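SusD homolog (Bacteroides thetaiotaomicron, PDB 4MRU) probably binds mucin O-glycans as a TPR-like, SusD-family lipoprotein of the outer membrane, where such proteins deliver sugars to a partner transporter. Local coordinates at residues A[198-204]-A[226-232]; A[331-335]-A[350-354]. One frame throughout, in Å; residues are numbered along the deposited sequence.

Following the chain from the N terminus, helix 192-209 and helix 216-229 come first, and interaction 1 closes the connection between them, 198-204 meeting the end of the second helix and the turn that follows it. The chain then runs on for about a hundred residues before helix 327-339 and helix 348-363 pair as a helical hairpin in interaction 2. The two contacts are in series, neither enclosing nor crossing the other, yet their centres lie about 14 Å apart and they touch. Leu-204 packs on Leu-333 and Arg-334, and Val-227 and Val-231 border the guanidinium of Arg-334, joining the two helix pairs of this TPR-like, largely helical fold.

Interaction 1: residues A[198-204]-A[226-232]; sequences FLHSLQL and AVTAGVI. With EDO (1,2-ethanediol), chain E.
With CG of His-200 beside its backbone N and opposite the carbonyl carbon (chi1 -59°), the imidazole swings across to the end of helix 216-229; Ser-201, turned the same way, presents OG to the chain just beyond. The contact thus joins helix 192-209 to the C-terminal end of its neighbour in the TPR-like fold, where Gly-230, with positive phi, ends the helix and turns its carbonyl to His-200. His-200 ND1 donates to Gly-230 O at 2.7 Å, and this acceptor lies close to the ring plane, though the N-H...O angle of 142° is bent. Ala-229 sets its methyl over one face of the imidazole, CB standing 3.5 Å from the ring centroid in a CH-pi contact. Asp-167 takes the NE2 side, so both ring nitrogens are bonded and the rotation of the ring is fixed. Two residues past Gly-230, Ile-232 N gives a nearly straight bond (177°) to Ser-201 OG at 3.1 Å; the same hydroxyl is bonded to Leu-197 O. Methyl groups pack around these bonds: Ala-226 CB lies 3.4 Å from His-200 O, and Ile-232 CD1 4.0 Å from Phe-198 CA. Gln-203 OE1 and NE2 bind an ethanediol, probably from the crystallisation liquor, as does Asp-167 OD2, the atom bonded to His-200 NE2. A leucine in place of His-200 would probably leave Gly-230 O without its N-H donor and Asp-167 without its imidazole partner, and let the turn shift. With ND1 and NE2 facing two oxygens, one a carboxylate's, the imidazole is likely to be drawn toward its cationic form.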
loop_
_atom_site.group_PDB
_atom_site.type_symbol
_atom_site.label_atom_id
_atom_site.label_comp_id
_atom_site.label_asym_id
_atom_site.label_seq_id
_atom_site.Cartn_x
_atom_site.Cartn_y
_atom_site.Cartn_z
ATOM N N PHE A 198 12.369 9.366 6.491
ATOM C CA PHE A 198 11.257 8.438 6.344
ATOM C C PHE A 198 10.045 8.938 7.130
ATOM O O PHE A 198 8.906 8.909 6.637
ATOM C CB PHE A 198 11.628 7.024 6.803
ATOM C CG PHE A 198 10.463 6.134 6.934
ATOM C CD1 PHE A 198 9.836 5.639 5.796
ATOM C CD2 PHE A 198 9.959 5.805 8.173
ATOM C CE1 PHE A 198 8.725 4.822 5.900
ATOM C CE2 PHE A 198 8.848 5.000 8.280
ATOM C CZ PHE A 198 8.251 4.489 7.141
ATOM N N LEU A 199 10.273 9.337 8.363
ATOM C CA LEU A 199 9.150 9.833 9.191
ATOM C C LEU A 199 8.416 10.982 8.522
ATOM O O LEU A 199 7.181 11.028 8.501
ATOM C CB LEU A 199 9.681 10.263 10.554
ATOM C CG LEU A 199 8.735 10.710 11.646
ATOM C CD1 LEU A 199 9.397 10.437 12.991
ATOM C CD2 LEU A 199 8.386 12.175 11.505
ATOM N N HIS A 200 9.173 11.925 7.980
ATOM C CA HIS A 200 8.559 13.056 7.249
ATOM C C HIS A 200 7.806 12.623 5.986
ATOM O O HIS A 200 6.781 13.205 5.624
ATOM C CB HIS A 200 9.613 14.087 6.919
ATOM C CG HIS A 200 10.294 14.639 8.127
ATOM N ND1 HIS A 200 11.646 14.947 8.150
ATOM C CD2 HIS A 200 9.839 14.850 9.382
ATOM C CE1 HIS A 200 11.961 15.397 9.352
ATOM N NE2 HIS A 200 10.892 15.311 10.122
ATOM N N SER A 201 8.332 11.621 5.304
ATOM C CA SER A 201 7.684 11.076 4.142
ATOM C C SER A 201 6.332 10.402 4.532
ATOM O O SER A 201 5.355 10.561 3.865
ATOM C CB SER A 201 8.619 10.090 3.432
ATOM O OG SER A 201 9.871 10.709 3.136
ATOM N N LEU A 202 6.322 9.676 5.637
ATOM C CA LEU A 202 5.089 9.069 6.132
ATOM C C LEU A 202 4.082 10.135 6.534
ATOM O O LEU A 202 2.893 9.970 6.257
ATOM C CB LEU A 202 5.385 8.198 7.328
ATOM C CG LEU A 202 4.267 7.361 7.943
ATOM C CD1 LEU A 202 3.635 6.462 6.901
ATOM C CD2 LEU A 202 4.825 6.546 9.106
ATOM N N GLN A 203 4.536 11.208 7.196
ATOM C CA GLN A 203 3.645 12.338 7.503
ATOM C C GLN A 203 3.029 12.910 6.219
ATOM O O GLN A 203 1.845 13.223 6.184
ATOM C CB GLN A 203 4.367 13.446 8.228
ATOM C CG GLN A 203 4.804 13.130 9.643
ATOM C CD GLN A 203 5.774 14.188 10.199
ATOM O OE1 GLN A 203 6.683 14.661 9.506
ATOM N NE2 GLN A 203 5.568 14.559 11.463
ATOM N N LEU A 204 3.828 13.026 5.176
ATOM C CA LEU A 204 3.349 13.504 3.886
ATOM C C LEU A 204 2.277 12.575 3.284
ATOM O O LEU A 204 1.243 13.023 2.804
ATOM C CB LEU A 204 4.529 13.647 2.929
ATOM C CG LEU A 204 4.216 14.088 1.496
ATOM C CD1 LEU A 204 3.493 15.426 1.484
ATOM C CD2 LEU A 204 5.493 14.167 0.690
ATOM N N ALA A 226 6.316 18.892 6.777
ATOM C CA ALA A 226 7.062 17.648 6.556
ATOM C C ALA A 226 8.076 17.788 5.419
ATOM O O ALA A 226 9.235 17.432 5.583
ATOM C CB ALA A 226 6.110 16.525 6.260
ATOM N N VAL A 227 7.636 18.362 4.299
ATOM C CA VAL A 227 8.530 18.635 3.204
ATOM C C VAL A 227 9.639 19.582 3.616
ATOM O O VAL A 227 10.818 19.364 3.292
ATOM C CB VAL A 227 7.740 19.186 1.981
ATOM C CG1 VAL A 227 8.663 19.759 0.935
ATOM C CG2 VAL A 227 6.943 18.062 1.374
ATOM N N THR A 228 9.299 20.648 4.338
ATOM C CA THR A 228 10.317 21.551 4.817
ATOM C C THR A 228 11.328 20.842 5.714
ATOM O O THR A 228 12.501 21.137 5.652
ATOM C CB THR A 228 9.678 22.755 5.567
ATOM O OG1 THR A 228 8.855 23.440 4.636
ATOM C CG2 THR A 228 10.730 23.698 6.094
ATOM N N ALA A 229 10.866 19.908 6.544
ATOM C CA ALA A 229 11.765 19.204 7.483
ATOM C C ALA A 229 12.678 18.213 6.785
ATOM O O ALA A 229 13.709 17.835 7.363
ATOM C CB ALA A 229 10.963 18.479 8.582
ATOM N N GLY A 230 12.316 17.803 5.567
ATOM C CA GLY A 230 13.155 16.968 4.747
ATOM C C GLY A 230 12.525 15.586 4.553
ATOM O O GLY A 230 12.354 14.843 5.500
ATOM N N VAL A 231 12.226 15.236 3.296
ATOM C CA VAL A 231 11.653 13.943 2.934
ATOM C C VAL A 231 12.662 13.185 2.071
ATOM O O VAL A 231 13.704 13.743 1.701
ATOM C CB VAL A 231 10.314 14.087 2.191
ATOM C CG1 VAL A 231 9.224 14.597 3.138
ATOM C CG2 VAL A 231 10.431 15.034 0.971
ATOM N N ILE A 232 12.371 11.911 1.796
ATOM C CA ILE A 232 13.201 11.079 0.945
ATOM C C ILE A 232 13.173 11.623 -0.486
ATOM O O ILE A 232 12.116 11.709 -1.111
ATOM C CB ILE A 232 12.712 9.602 0.966
ATOM C CG1 ILE A 232 12.843 9.001 2.366
ATOM C CG2 ILE A 232 13.465 8.759 -0.037
ATOM C CD1 ILE A 232 12.078 7.707 2.550
HETATM C C1 EDO E . 7.392 17.609 12.249
HETATM O O1 EDO E . 7.612 16.247 12.611
HETATM C C2 EDO E . 7.972 17.830 10.873
HETATM O O2 EDO E . 7.051 17.241 9.962
#

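Interaction 2: residues A[331-335]-A[350-354]; sequences AFLRA and DFYET
Arg-334 and Phe-351 make the aromatic part of this contact. Arg-334 CB sits over the centre of the Phe-351 ring, 3.7 Å from its centroid, in a CH-pi contact. The side chain then bends at chi3 (83°), which turns one face of the guanidinium to the ring so that Phe-351 CE1 lies over its centre, the guanidinium and ring planes 37° apart and Arg-334 NE 3.5 Å from Phe-351 CE1. Apolar packing follows: Ala-335 CB meets Phe-351 CB at 3.6 Å, and Phe-332 CE1 reaches Tyr-352 CD1 at 3.9 Å. Backbone oxygens are touched as well, Phe-351 O by Ala-331 CB at 3.6 Å and Tyr-352 O by Phe-332 CE1 at 3.4 Å. The two small alanines let the axes approach to 7.6 Å. No hydrogen bond crosses the pair; the polar ends are bonded outside it, Arg-334 in a salt bridge to Glu-233 and a bond to Met-344 O, Tyr-352 OH to Val-398 O. The segments run nearly antiparallel (160°), as expected of a helical hairpin in a TPR-like fold. Helix 408-423 covers Phe-332 and Tyr-352, Trp-400 meets the Tyr-352 ring, and helix 192-209 packs against Leu-333 and Arg-334.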
loop_
_atom_site.group_PDB
_atom_site.type_symbol
_atom_site.label_atom_id
_atom_site.label_comp_id
_atom_site.label_asym_id
_atom_site.label_seq_id
_atom_site.Cartn_x
_atom_site.Cartn_y
_atom_site.Cartn_z
ATOM N N ALA A 331 7.947 11.891 -4.515
ATOM C CA ALA A 331 7.822 12.820 -5.616
ATOM C C ALA A 331 6.376 12.892 -6.132
ATOM O O ALA A 331 5.899 13.971 -6.434
ATOM C CB ALA A 331 8.791 12.469 -6.752
ATOM N N PHE A 332 5.688 11.753 -6.249
ATOM C CA PHE A 332 4.292 11.748 -6.711
ATOM C C PHE A 332 3.358 12.376 -5.702
ATOM O O PHE A 332 2.394 13.054 -6.059
ATOM C CB PHE A 332 3.837 10.325 -7.077
ATOM C CG PHE A 332 4.495 9.802 -8.316
ATOM C CD1 PHE A 332 4.416 10.506 -9.510
ATOM C CD2 PHE A 332 5.164 8.602 -8.305
ATOM C CE1 PHE A 332 5.016 10.008 -10.657
ATOM C CE2 PHE A 332 5.775 8.091 -9.445
ATOM C CZ PHE A 332 5.675 8.778 -10.638
ATOM N N LEU A 333 3.665 12.227 -4.421
ATOM C CA LEU A 333 2.897 12.910 -3.381
ATOM C C LEU A 333 3.085 14.424 -3.501
ATOM O O LEU A 333 2.133 15.189 -3.403
ATOM C CB LEU A 333 3.301 12.422 -1.986
ATOM C CG LEU A 333 2.803 11.006 -1.637
ATOM C CD1 LEU A 333 3.584 10.417 -0.475
ATOM C CD2 LEU A 333 1.329 11.059 -1.307
ATOM N N ARG A 334 4.315 14.860 -3.672
ATOM C CA ARG A 334 4.582 16.276 -3.867
ATOM C C ARG A 334 3.929 16.782 -5.157
ATOM O O ARG A 334 3.445 17.905 -5.186
ATOM C CB ARG A 334 6.096 16.561 -3.843
ATOM C CG ARG A 334 6.667 16.356 -2.453
ATOM C CD ARG A 334 8.164 16.406 -2.432
ATOM N NE ARG A 334 8.656 17.774 -2.367
ATOM C CZ ARG A 334 9.940 18.073 -2.341
ATOM N NH1 ARG A 334 10.846 17.106 -2.404
ATOM N NH2 ARG A 334 10.326 19.339 -2.228
ATOM N N ALA A 335 3.894 15.967 -6.219
ATOM C CA ALA A 335 3.241 16.390 -7.436
ATOM C C ALA A 335 1.767 16.678 -7.202
ATOM O O ALA A 335 1.266 17.670 -7.688
ATOM C CB ALA A 335 3.396 15.353 -8.573
ATOM N N ASP A 350 7.066 19.007 -12.695
ATOM C CA ASP A 350 8.433 18.633 -12.376
ATOM C C ASP A 350 8.499 17.475 -11.368
ATOM O O ASP A 350 9.291 16.557 -11.536
ATOM C CB ASP A 350 9.209 19.846 -11.883
ATOM C CG ASP A 350 9.372 20.876 -12.988
ATOM O OD1 ASP A 350 9.298 20.475 -14.177
ATOM O OD2 ASP A 350 9.541 22.063 -12.686
ATOM N N PHE A 351 7.664 17.529 -10.335
ATOM C CA PHE A 351 7.601 16.413 -9.372
ATOM C C PHE A 351 7.117 15.137 -10.034
ATOM O O PHE A 351 7.622 14.063 -9.739
ATOM C CB PHE A 351 6.696 16.748 -8.191
ATOM C CG PHE A 351 7.319 17.724 -7.213
ATOM C CD1 PHE A 351 8.563 17.464 -6.652
ATOM C CD2 PHE A 351 6.671 18.888 -6.865
ATOM C CE1 PHE A 351 9.148 18.348 -5.745
ATOM C CE2 PHE A 351 7.251 19.794 -5.964
ATOM C CZ PHE A 351 8.503 19.531 -5.413
ATOM N N TYR A 352 6.125 15.262 -10.915
ATOM C CA TYR A 352 5.617 14.117 -11.637
ATOM C C TYR A 352 6.725 13.484 -12.459
ATOM O O TYR A 352 6.958 12.262 -12.393
ATOM C CB TYR A 352 4.442 14.534 -12.545
ATOM C CG TYR A 352 3.944 13.469 -13.512
ATOM C CD1 TYR A 352 3.177 12.389 -13.070
ATOM C CD2 TYR A 352 4.216 13.557 -14.858
ATOM C CE1 TYR A 352 2.719 11.439 -13.946
ATOM C CE2 TYR A 352 3.736 12.630 -15.747
ATOM C CZ TYR A 352 2.995 11.566 -15.286
ATOM O OH TYR A 352 2.533 10.672 -16.195
ATOM N N GLU A 353 7.422 14.306 -13.218
ATOM C CA GLU A 353 8.478 13.783 -14.095
ATOM C C GLU A 353 9.616 13.197 -13.287
ATOM O O GLU A 353 10.142 12.141 -13.645
ATOM C CB GLU A 353 8.963 14.868 -15.043
ATOM C CG GLU A 353 7.891 15.205 -16.032
ATOM C CD GLU A 353 8.392 15.872 -17.305
ATOM O OE1 GLU A 353 9.406 16.624 -17.278
ATOM O OE2 GLU A 353 7.741 15.626 -18.336
ATOM N N THR A 354 9.965 13.872 -12.190
ATOM C CA THR A 354 10.973 13.375 -11.270
ATOM C C THR A 354 10.560 12.029 -10.624
ATOM O O THR A 354 11.373 11.134 -10.502
ATOM C CB THR A 354 11.258 14.440 -10.190
ATOM O OG1 THR A 354 11.823 15.573 -10.824
ATOM C CG2 THR A 354 12.177 13.908 -9.126
#